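Side-chain contacts in L-fuculose phosphate aldolase (Streptococcus pneumoniae, PDB 4C24), which is a zinc-binding member of the class II aldolase and adducin family, with an AraD-like domain and four copies of the chain in its assembly: residues I50-F53 with E54-E57; H83-Q86 with Y87-R90; N171-N174 with I175-V179; V179-C182 with A183-C187; L188-F192 with G193-V197. One frame throughout, in Å; residues are numbered along the deposited sequence.

The five contacts follow one another along the chain and illustrate how side chains a few residues apart shape turns, helices and helix ends. Contact 1 lies in the loop between strands 42-45 and 61-64, and contact 2 on helix 80-89; their centres are about 24 Å apart. Contacts 3, 4 and 5 follow helix 169-192 in that order, with centres about 12 Å apart between 3 and 4 and about 11 Å between 4 and 5. Contacts 3 and 4 share Val179, whereas contacts 4 and 5 meet through Tyr186 and Pro195. This long helix packs on the central sheet at contact 3, and contacts 3, 4 and 5 all touch other subunits along it.

Contact 1. Residues I50-F53 with E54-E57; sequences IDFF and EIKE
Ile55 folds back over Ile50, Asp51 and Phe52 and touches each. Its CB lies 4.0 Å from Phe52 O. With chi1 at -56°, CG1 stands opposite the carbonyl carbon and beside the backbone N, and this carries it to 3.3 Å from Asp51 O. The same CG1 meets the CG2 branch of Ile50 at 3.8 Å. At the tip, CD1 reaches the edge of the Phe52 ring and lies in its plane, 3.5 Å from CD1 of Phe52; the two side chains run side by side in the same direction.

The backbone beneath is a type I beta turn, closed by the bond from Glu54 N to Asp51 O at 2.9 Å. The donor sits above the carbonyl plane, 53° out of it. An Asx turn is nested in it: Asp51 OD1 accepts from Phe53 N at 3.0 Å, through the lone pair that faces away from OD2. Together they reverse the chain in the loop joining strands 42-45 and 61-64 of this class II aldolase domain.

On the more exposed side, Glu54 extends beyond CG, and its OE1 receives a hydrogen bond from a water at 2.9 Å; that water in turn accepts from Asp51 N. A second water donates to Phe52 O, at 2.7 Å, and also to Ile55 O, linking the turn to the segment leaving it. Ile55 also packs on Ile14 of helix 7-22 and on Pro47 and Ile60, while Phe53 lies against Val21 of that helix.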
# COMPACT_ATOMS: atom_id res chain seq x y z
N ILE A 50 17.06 -6.05 -18.09
CA ILE A 50 17.89 -5.16 -17.29
C ILE A 50 16.98 -4.36 -16.37
O ILE A 50 16.04 -3.71 -16.83
CB ILE A 50 18.79 -4.24 -18.17
CG1 ILE A 50 19.71 -5.09 -19.05
CG2 ILE A 50 19.62 -3.29 -17.30
CD1 ILE A 50 20.65 -4.28 -19.93
N ASP A 51 17.27 -4.43 -15.06
CA ASP A 51 16.61 -3.62 -14.03
C ASP A 51 16.52 -2.16 -14.48
O ASP A 51 17.50 -1.59 -14.98
CB ASP A 51 17.42 -3.72 -12.73
CG ASP A 51 16.66 -3.23 -11.50
OD1 ASP A 51 16.35 -2.01 -11.42
OD2 ASP A 51 16.40 -4.05 -10.59
N PHE A 52 15.34 -1.55 -14.31
CA PHE A 52 15.13 -0.17 -14.76
C PHE A 52 16.14 0.82 -14.17
O PHE A 52 16.47 1.83 -14.80
CB PHE A 52 13.70 0.31 -14.45
CG PHE A 52 12.66 -0.19 -15.42
CD1 PHE A 52 12.98 -0.50 -16.74
CD2 PHE A 52 11.35 -0.34 -15.02
CE1 PHE A 52 12.02 -0.96 -17.63
CE2 PHE A 52 10.37 -0.79 -15.90
CZ PHE A 52 10.71 -1.10 -17.21
N PHE A 53 16.62 0.52 -12.97
CA PHE A 53 17.56 1.42 -12.31
C PHE A 53 19.01 1.22 -12.75
O PHE A 53 19.90 1.96 -12.32
CB PHE A 53 17.39 1.32 -10.80
CG PHE A 53 16.36 2.26 -10.27
CD1 PHE A 53 16.71 3.56 -9.95
CD2 PHE A 53 15.04 1.87 -10.15
CE1 PHE A 53 15.77 4.46 -9.48
CE2 PHE A 53 14.09 2.76 -9.67
CZ PHE A 53 14.46 4.05 -9.34
N GLU A 54 19.22 0.26 -13.64
CA GLU A 54 20.55 -0.05 -14.17
C GLU A 54 20.65 0.20 -15.68
O GLU A 54 21.69 -0.08 -16.28
CB GLU A 54 20.92 -1.50 -13.85
CG GLU A 54 21.00 -1.79 -12.36
CD GLU A 54 21.79 -3.04 -12.05
OE1 GLU A 54 21.34 -4.15 -12.42
OE2 GLU A 54 22.87 -2.91 -11.43
N ILE A 55 19.59 0.71 -16.29
CA ILE A 55 19.61 0.97 -17.73
C ILE A 55 20.39 2.25 -18.07
O ILE A 55 20.08 3.33 -17.56
CB ILE A 55 18.19 1.03 -18.35
CG1 ILE A 55 17.42 -0.26 -18.04
CG2 ILE A 55 18.26 1.25 -19.86
CD1 ILE A 55 15.98 -0.21 -18.52
N LYS A 56 21.39 2.10 -18.94
CA LYS A 56 22.14 3.24 -19.47
C LYS A 56 21.67 3.56 -20.87
O LYS A 56 21.07 2.72 -21.55
CB LYS A 56 23.63 2.91 -19.52
CG LYS A 56 24.26 2.55 -18.19
CD LYS A 56 25.76 2.43 -18.38
CE LYS A 56 26.39 1.47 -17.40
NZ LYS A 56 26.75 0.20 -18.09
N GLU A 57 21.97 4.78 -21.32
CA GLU A 57 21.65 5.21 -22.67
C GLU A 57 22.13 4.19 -23.71
O GLU A 57 21.41 3.89 -24.68
CB GLU A 57 22.22 6.61 -22.94
CG GLU A 57 21.77 7.23 -24.24
CD GLU A 57 21.92 8.74 -24.27
OE1 GLU A 57 21.75 9.39 -23.22
OE2 GLU A 57 22.18 9.28 -25.36
O HOH W 1 19.83 -5.88 -14.18
O HOH W 2 18.69 3.32 -15.03

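Contact 2. Residues H83-Q86 with Y87-R90; sequences HLIQ and YQTR
Thr89 and Ile85 are joined by a hydroxyl-to-backbone hydrogen bond, OG1 donating to Ile85 O at 2.8 Å. Chi1 of 59° sets the hydroxyl between the backbone N and the carbonyl carbon, folded back over the preceding turn of helix, and it approaches tilted 22° from the carbonyl plane.

The backbone bonds show how a helix winds down. Gln88 N donates to Leu84 O at 2.9 Å. Gln86 O then serves two donors: Thr89 N at 3.1 Å, standing well above the carbonyl plane, and, weakly, Arg90 N. Arg90 is the first residue to abandon helical backbone angles.

Polar side chains meet through water. Gln86 and Arg90 run alongside each other, their amide and guanidinium planes 47° apart, and one water donates to Gln86 OE1 at 2.8 Å while accepting from Arg90 NH1 at 3.1 Å, in the plane of the guanidinium. NH1 has a second partner in Met149 O, and NE forms a salt bridge with Asp92.

Van der Waals contact is made by the Gln88 amide, which crosses Leu84 and Ile85 at an angle: NE2 is 3.7 Å from Leu84 CG and OE1 is 3.8 Å from Ile85 CG1. NE2 itself is hydrogen-bonded to Ile65 O.

Helix 80-89 is fitted between sheet and helix: His83 and Tyr87 face strands 42-45 and 95-99 and share Ser34 as a hydrogen-bond partner, whereas Ile85 packs on Ala142, Val143 and Ala146 of helix 139-149.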
# COMPACT_ATOMS: atom_id res chain seq x y z
N HIS A 83 5.27 -3.49 -29.32
CA HIS A 83 5.33 -2.05 -29.48
C HIS A 83 5.35 -1.65 -30.94
O HIS A 83 4.57 -0.80 -31.38
CB HIS A 83 6.63 -1.49 -28.84
CG HIS A 83 6.67 -1.57 -27.35
ND1 HIS A 83 6.74 -0.45 -26.54
CD2 HIS A 83 6.61 -2.64 -26.51
CE1 HIS A 83 6.77 -0.83 -25.27
NE2 HIS A 83 6.65 -2.15 -25.22
N LEU A 84 6.26 -2.27 -31.71
CA LEU A 84 6.46 -1.90 -33.09
C LEU A 84 5.18 -1.99 -33.95
O LEU A 84 4.90 -1.10 -34.75
CB LEU A 84 7.58 -2.72 -33.70
CG LEU A 84 8.08 -2.28 -35.07
CD1 LEU A 84 8.63 -0.84 -35.05
CD2 LEU A 84 9.09 -3.28 -35.62
N ILE A 85 4.39 -3.06 -33.75
CA ILE A 85 3.19 -3.22 -34.57
C ILE A 85 2.17 -2.10 -34.32
O ILE A 85 1.40 -1.72 -35.21
CB ILE A 85 2.57 -4.62 -34.37
CG1 ILE A 85 1.66 -4.95 -35.55
CG2 ILE A 85 1.89 -4.76 -33.01
CD1 ILE A 85 1.06 -6.34 -35.44
N GLN A 86 2.17 -1.54 -33.10
CA GLN A 86 1.34 -0.39 -32.85
C GLN A 86 1.79 0.77 -33.72
O GLN A 86 0.99 1.43 -34.35
CB GLN A 86 1.34 0.00 -31.38
CG GLN A 86 0.90 -1.12 -30.43
CD GLN A 86 -0.62 -1.29 -30.37
OE1 GLN A 86 -1.38 -0.43 -30.83
NE2 GLN A 86 -1.06 -2.36 -29.72
N TYR A 87 3.10 1.05 -33.72
CA TYR A 87 3.56 2.17 -34.51
C TYR A 87 3.33 1.99 -36.01
O TYR A 87 3.11 2.96 -36.73
CB TYR A 87 5.03 2.40 -34.24
CG TYR A 87 5.35 2.75 -32.82
CD1 TYR A 87 4.66 3.75 -32.16
CD2 TYR A 87 6.33 2.03 -32.11
CE1 TYR A 87 4.97 4.10 -30.85
CE2 TYR A 87 6.65 2.36 -30.79
CZ TYR A 87 5.99 3.40 -30.17
OH TYR A 87 6.30 3.73 -28.87
N GLN A 88 3.38 0.74 -36.47
CA GLN A 88 3.12 0.38 -37.85
C GLN A 88 1.68 0.60 -38.26
O GLN A 88 1.42 0.79 -39.43
CB GLN A 88 3.42 -1.10 -38.08
CG GLN A 88 4.90 -1.45 -38.06
CD GLN A 88 5.15 -2.93 -38.11
OE1 GLN A 88 4.20 -3.72 -38.04
NE2 GLN A 88 6.40 -3.34 -38.23
N THR A 89 0.76 0.54 -37.30
CA THR A 89 -0.67 0.49 -37.65
C THR A 89 -1.47 1.70 -37.17
O THR A 89 -2.64 1.87 -37.54
CB THR A 89 -1.33 -0.81 -37.09
OG1 THR A 89 -1.18 -0.86 -35.68
CG2 THR A 89 -0.71 -2.06 -37.71
N ARG A 90 -0.84 2.54 -36.34
CA ARG A 90 -1.47 3.70 -35.73
C ARG A 90 -0.57 4.91 -35.85
O ARG A 90 0.59 4.84 -35.46
CB ARG A 90 -1.67 3.44 -34.25
CG ARG A 90 -2.42 2.17 -33.99
CD ARG A 90 -2.93 2.15 -32.60
NE ARG A 90 -3.68 3.33 -32.18
CZ ARG A 90 -4.64 3.24 -31.26
NH1 ARG A 90 -4.95 2.04 -30.79
NH2 ARG A 90 -5.29 4.30 -30.83
O HOH W 3 -3.99 -0.69 -31.86

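Contact 3. Residues N171-N174 with I175-V179; sequences NAFN and IVEEV
The ring of Phe173 and the carboxylate of Glu177, one helical turn apart, are the two flat groups that meet here. Their planes are turned 74° against each other, and OE2 of Glu177 comes in at a slant to the ring, 3.7 Å from Phe173 CE1 and a little farther from CZ. Both first torsions make this possible: CG lies anti to the backbone N in Phe173 (chi1 179°) and in Glu177 (chi1 -170°), and the glutamate chain then runs out extended.

The same helical spacing brings branched side chains over the backbone of the preceding turn. CG1 of Ile175 lies 3.3 Å from Asn171 O, and CG2 of Val176 is 3.5 Å from Ala172 O. Beneath the two flat groups, Glu177 N donates to Phe173 O at 2.9 Å, so the residues whose side chains meet are also tied through the backbone; the neighbouring bonds, from Ile175 N to Asn171 O, Val176 N to Ala172 O and Glu178 N to Asn174 O, follow the same i to i-4 pattern.

Helix 169-192 thus presents different sides to different partners. Asn174 and Glu177 pack on Thr29 and Lys27 of a second subunit. Phe173 rests on Lys19 and Leu20 of helix 7-22 and, like Ala172 and Val176, on Ile97 of strand 95-99, while Ile175 covers Ala164 and Ala166 of strand 161-166.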
# COMPACT_ATOMS: atom_id res chain seq x y z
N ASN A 171 2.40 11.46 -21.35
CA ASN A 171 0.99 11.10 -21.52
C ASN A 171 0.79 9.60 -21.44
O ASN A 171 -0.18 9.15 -20.82
CB ASN A 171 0.40 11.66 -22.83
CG ASN A 171 0.40 13.18 -22.89
OD1 ASN A 171 0.78 13.86 -21.94
ND2 ASN A 171 -0.04 13.71 -24.02
N ALA A 172 1.68 8.81 -22.05
CA ALA A 172 1.60 7.34 -21.91
C ALA A 172 1.67 6.92 -20.44
O ALA A 172 0.91 6.07 -19.98
CB ALA A 172 2.67 6.64 -22.73
N PHE A 173 2.59 7.53 -19.68
CA PHE A 173 2.72 7.23 -18.27
C PHE A 173 1.43 7.60 -17.53
O PHE A 173 0.95 6.82 -16.68
CB PHE A 173 3.94 8.00 -17.68
CG PHE A 173 4.14 7.79 -16.21
CD1 PHE A 173 3.47 8.61 -15.29
CD2 PHE A 173 4.92 6.74 -15.72
CE1 PHE A 173 3.60 8.39 -13.93
CE2 PHE A 173 5.05 6.53 -14.36
CZ PHE A 173 4.40 7.36 -13.46
N ASN A 174 0.83 8.74 -17.88
CA ASN A 174 -0.39 9.20 -17.23
C ASN A 174 -1.52 8.23 -17.49
O ASN A 174 -2.33 7.97 -16.61
CB ASN A 174 -0.81 10.58 -17.73
CG ASN A 174 -2.06 11.08 -17.03
OD1 ASN A 174 -2.05 11.38 -15.84
ND2 ASN A 174 -3.17 11.13 -17.77
N ILE A 175 -1.56 7.71 -18.71
CA ILE A 175 -2.59 6.68 -19.05
C ILE A 175 -2.39 5.42 -18.21
O ILE A 175 -3.37 4.88 -17.67
CB ILE A 175 -2.62 6.36 -20.55
CG1 ILE A 175 -3.06 7.62 -21.31
CG2 ILE A 175 -3.56 5.17 -20.83
CD1 ILE A 175 -2.94 7.54 -22.82
N VAL A 176 -1.17 4.94 -18.07
CA VAL A 176 -0.93 3.75 -17.26
C VAL A 176 -1.40 4.02 -15.83
O VAL A 176 -2.12 3.23 -15.22
CB VAL A 176 0.56 3.29 -17.26
CG1 VAL A 176 0.76 2.18 -16.23
CG2 VAL A 176 0.98 2.79 -18.64
N GLU A 177 -1.00 5.15 -15.29
CA GLU A 177 -1.38 5.49 -13.95
C GLU A 177 -2.88 5.56 -13.76
O GLU A 177 -3.40 5.03 -12.78
CB GLU A 177 -0.75 6.83 -13.58
CG GLU A 177 -0.86 7.22 -12.13
CD GLU A 177 -0.04 8.45 -11.86
OE1 GLU A 177 -0.49 9.54 -12.26
OE2 GLU A 177 1.06 8.31 -11.29
N GLU A 178 -3.56 6.23 -14.69
CA GLU A 178 -4.99 6.42 -14.59
C GLU A 178 -5.76 5.13 -14.82
O GLU A 178 -6.73 4.85 -14.11
CB GLU A 178 -5.46 7.50 -15.55
CG GLU A 178 -6.71 8.20 -15.07
CD GLU A 178 -6.53 8.81 -13.69
OE1 GLU A 178 -5.43 9.29 -13.35
OE2 GLU A 178 -7.51 8.82 -12.93
N VAL A 179 -5.34 4.35 -15.81
CA VAL A 179 -6.01 3.05 -16.04
C VAL A 179 -5.80 2.13 -14.84
O VAL A 179 -6.72 1.44 -14.40
CB VAL A 179 -5.55 2.37 -17.33
CG1 VAL A 179 -6.13 0.96 -17.43
CG2 VAL A 179 -5.97 3.23 -18.52

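Contact 4. Residues V179-C182 with A183-C187; sequences VEYC and AKIYC. With SO4 (sulfate ion), chain D; SO4 (sulfate ion), chain B.
A CH-pi contact joins Tyr181 and Ile185: CG1 of the isoleucine sits over one face of the ring, 3.9 Å from its centroid, displaced toward the rim. Chi1 of Tyr181 (171°) swings the ring toward the following helical turn. CD1 of Ile185 lies 4.0 Å from CZ of Tyr181. The phenol oxygen turns to a second subunit, where it is hydrogen-bonded to Thr101 O.

Among the polar contacts, Lys184 is stretched at full length, and NZ donates to O4 of one sulfate at 2.8 Å and to O3 of another at 3.0 Å. Sulfate here, probably from the crystallisation liquor, is also hydrogen-bonded by Thr102 of this chain and of a second subunit and by Lys184 of two other subunits, so it lies where subunits converge. Backbone bonds complete the set, Ala183 N to Val179 O at 2.8 Å and Ile185 N to Tyr181 O at 2.9 Å among them.

Within the chain, Ala183 packs on Leu107 of helix 103-110 and Lys184 on Tyr103, while Glu180 binds the backbone N of Tyr103 and Ala104 where that helix begins; on another side of helix 169-192, Tyr186 meets Phe192 of a third subunit.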
# COMPACT_ATOMS: atom_id res chain seq x y z
N VAL A 179 -5.34 4.35 -15.81
CA VAL A 179 -6.01 3.05 -16.04
C VAL A 179 -5.80 2.13 -14.84
O VAL A 179 -6.72 1.44 -14.40
CB VAL A 179 -5.55 2.37 -17.33
CG1 VAL A 179 -6.13 0.96 -17.43
CG2 VAL A 179 -5.97 3.23 -18.52
N GLU A 180 -4.61 2.12 -14.24
CA GLU A 180 -4.41 1.31 -13.05
C GLU A 180 -5.34 1.80 -11.91
O GLU A 180 -5.96 0.96 -11.20
CB GLU A 180 -2.92 1.32 -12.64
CG GLU A 180 -2.63 0.63 -11.29
CD GLU A 180 -3.14 -0.82 -11.14
OE1 GLU A 180 -3.21 -1.51 -12.15
OE2 GLU A 180 -3.33 -1.27 -9.99
N TYR A 181 -5.50 3.11 -11.76
CA TYR A 181 -6.35 3.66 -10.72
C TYR A 181 -7.80 3.22 -10.98
O TYR A 181 -8.47 2.79 -10.04
CB TYR A 181 -6.22 5.18 -10.70
CG TYR A 181 -7.21 5.88 -9.82
CD1 TYR A 181 -7.00 6.00 -8.46
CD2 TYR A 181 -8.37 6.47 -10.37
CE1 TYR A 181 -7.91 6.65 -7.64
CE2 TYR A 181 -9.29 7.11 -9.57
CZ TYR A 181 -9.06 7.22 -8.20
OH TYR A 181 -9.98 7.86 -7.41
N CYS A 182 -8.24 3.37 -12.21
CA CYS A 182 -9.62 3.01 -12.57
C CYS A 182 -9.82 1.53 -12.36
O CYS A 182 -10.91 1.12 -11.88
CB CYS A 182 -9.95 3.39 -14.01
SG CYS A 182 -10.15 5.17 -14.22
N ALA A 183 -8.83 0.71 -12.72
CA ALA A 183 -8.96 -0.75 -12.52
C ALA A 183 -9.14 -1.05 -11.05
O ALA A 183 -9.94 -1.91 -10.65
CB ALA A 183 -7.77 -1.50 -13.09
N LYS A 184 -8.34 -0.40 -10.23
CA LYS A 184 -8.41 -0.57 -8.79
C LYS A 184 -9.78 -0.17 -8.24
O LYS A 184 -10.37 -0.92 -7.48
CB LYS A 184 -7.25 0.20 -8.10
CG LYS A 184 -7.26 -0.03 -6.59
CD LYS A 184 -6.04 0.61 -5.97
CE LYS A 184 -6.01 0.39 -4.48
NZ LYS A 184 -4.71 0.91 -3.94
N ILE A 185 -10.27 1.01 -8.62
CA ILE A 185 -11.57 1.47 -8.16
C ILE A 185 -12.63 0.43 -8.56
O ILE A 185 -13.48 0.08 -7.74
CB ILE A 185 -11.94 2.86 -8.73
CG1 ILE A 185 -10.96 3.94 -8.21
CG2 ILE A 185 -13.39 3.23 -8.46
CD1 ILE A 185 -10.95 4.07 -6.71
N TYR A 186 -12.55 -0.02 -9.80
CA TYR A 186 -13.58 -0.96 -10.32
C TYR A 186 -13.54 -2.25 -9.53
O TYR A 186 -14.60 -2.79 -9.12
CB TYR A 186 -13.34 -1.23 -11.78
CG TYR A 186 -14.32 -2.18 -12.42
CD1 TYR A 186 -15.66 -1.91 -12.43
CD2 TYR A 186 -13.87 -3.33 -13.04
CE1 TYR A 186 -16.53 -2.77 -13.05
CE2 TYR A 186 -14.73 -4.21 -13.67
CZ TYR A 186 -16.06 -3.91 -13.67
OH TYR A 186 -16.93 -4.79 -14.29
N CYS A 187 -12.36 -2.80 -9.32
CA CYS A 187 -12.24 -4.06 -8.60
C CYS A 187 -12.72 -3.94 -7.16
O CYS A 187 -13.44 -4.78 -6.63
CB CYS A 187 -10.78 -4.52 -8.60
SG CYS A 187 -10.26 -5.22 -10.16
S SO4 D . -1.70 -1.53 -4.78
O1 SO4 D . -0.85 -2.08 -5.85
O2 SO4 D . -0.83 -0.68 -3.93
O3 SO4 D . -2.74 -0.71 -5.43
O4 SO4 D . -2.30 -2.63 -3.99
S SO4 B . -4.72 2.35 -0.49
O1 SO4 B . -5.03 3.47 -1.39
O2 SO4 B . -3.27 2.43 -0.19
O3 SO4 B . -5.51 2.57 0.74
O4 SO4 B . -5.07 1.07 -1.14

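Contact 5. Residues L188-F192 with G193-V197; sequences LAKNF and GEPVV
Ala189 and Pro195 press together where the C-terminal end of helix 169-192 passes into the loop leading to helix 200-210. This is the tight part: the methyl CB of Ala189 meets Pro195 CG at 3.7 Å, and both residues are buried. Lys190 crosses the proline at an angle, Lys190 CD lying 4.0 Å from Pro195 CD, and Pro195 rests on Ser117 beyond the segments.

The other side is looser. Lys190 NZ and Glu194 OE1 form a salt bridge of 3.5 Å, weak as a hydrogen bond. The two side chains run alongside each other, each bent at chi2. Glu194 is exposed and Lys190 is modelled in two conformers, so the pairing is doubtful as a fixed link.

Phe192 packs on Leu110 of a second subunit, which places this end of the helix at a subunit interface. Gly193 follows it with an extended backbone, and its carbonyl O receives a CA-H...O contact from Lys190 CA at 3.5 Å. Ala189 O is shared by two donors, Phe192 N and Gly193 N, each at 3.0 Å.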
# COMPACT_ATOMS: atom_id res chain seq x y z
N LEU A 188 -12.30 -2.88 -6.48
CA LEU A 188 -12.70 -2.67 -5.12
C LEU A 188 -14.22 -2.46 -5.03
O LEU A 188 -14.87 -2.96 -4.09
CB LEU A 188 -11.96 -1.46 -4.51
CG LEU A 188 -10.47 -1.68 -4.37
CD1 LEU A 188 -9.87 -0.40 -3.82
CD2 LEU A 188 -10.05 -2.83 -3.53
N ALA A 189 -14.79 -1.73 -5.99
CA ALA A 189 -16.25 -1.52 -5.97
C ALA A 189 -16.94 -2.85 -6.13
O ALA A 189 -17.94 -3.07 -5.45
CB ALA A 189 -16.67 -0.54 -7.05
N LYS A 190 -16.39 -3.72 -6.97
CA LYS A 190 -17.04 -5.04 -7.23
C LYS A 190 -17.10 -5.85 -5.93
O LYS A 190 -18.00 -6.69 -5.73
CB LYS A 190 -16.32 -5.79 -8.36
CG LYS A 190 -17.05 -7.04 -8.84
CD LYS A 190 -18.19 -6.65 -9.76
CE LYS A 190 -18.84 -7.87 -10.39
NZ LYS A 190 -20.03 -7.49 -11.19
N ASN A 191 -16.12 -5.71 -5.06
CA ASN A 191 -16.15 -6.39 -3.78
C ASN A 191 -17.32 -5.99 -2.88
O ASN A 191 -17.81 -6.81 -2.09
CB ASN A 191 -14.86 -6.14 -3.02
CG ASN A 191 -13.70 -6.87 -3.62
OD1 ASN A 191 -13.87 -7.86 -4.34
ND2 ASN A 191 -12.48 -6.38 -3.34
N PHE A 192 -17.76 -4.74 -3.01
CA PHE A 192 -18.76 -4.17 -2.11
C PHE A 192 -20.15 -4.42 -2.69
O PHE A 192 -21.09 -4.80 -1.96
CB PHE A 192 -18.53 -2.67 -1.98
CG PHE A 192 -19.35 -2.01 -0.91
CD1 PHE A 192 -20.75 -1.83 -1.08
CD2 PHE A 192 -18.76 -1.56 0.25
CE1 PHE A 192 -21.51 -1.23 -0.09
CE2 PHE A 192 -19.53 -0.97 1.24
CZ PHE A 192 -20.91 -0.79 1.07
N GLY A 193 -20.27 -4.19 -3.99
CA GLY A 193 -21.59 -4.21 -4.66
C GLY A 193 -21.44 -4.08 -6.16
O GLY A 193 -20.46 -4.57 -6.74
N GLU A 194 -22.43 -3.45 -6.80
CA GLU A 194 -22.41 -3.32 -8.24
C GLU A 194 -21.91 -1.93 -8.60
O GLU A 194 -22.58 -0.95 -8.35
CB GLU A 194 -23.82 -3.55 -8.83
CG GLU A 194 -23.85 -3.64 -10.34
CD GLU A 194 -23.17 -4.87 -10.90
OE1 GLU A 194 -22.86 -5.82 -10.13
OE2 GLU A 194 -22.94 -4.91 -12.13
N PRO A 195 -20.72 -1.86 -9.20
CA PRO A 195 -20.21 -0.56 -9.63
C PRO A 195 -21.19 0.08 -10.62
O PRO A 195 -21.71 -0.59 -11.50
CB PRO A 195 -18.90 -0.93 -10.35
CG PRO A 195 -18.51 -2.26 -9.80
CD PRO A 195 -19.84 -2.96 -9.61
N VAL A 196 -21.43 1.37 -10.47
CA VAL A 196 -22.24 2.12 -11.40
C VAL A 196 -21.39 2.55 -12.58
O VAL A 196 -20.36 3.23 -12.40
CB VAL A 196 -22.87 3.32 -10.72
CG1 VAL A 196 -23.72 4.10 -11.71
CG2 VAL A 196 -23.69 2.84 -9.53
N VAL A 197 -21.79 2.16 -13.79
CA VAL A 197 -21.03 2.46 -14.99
C VAL A 197 -21.68 3.59 -15.76
O VAL A 197 -22.88 3.54 -16.09
CB VAL A 197 -20.86 1.23 -15.90
CG1 VAL A 197 -20.14 1.60 -17.20
CG2 VAL A 197 -20.15 0.11 -15.15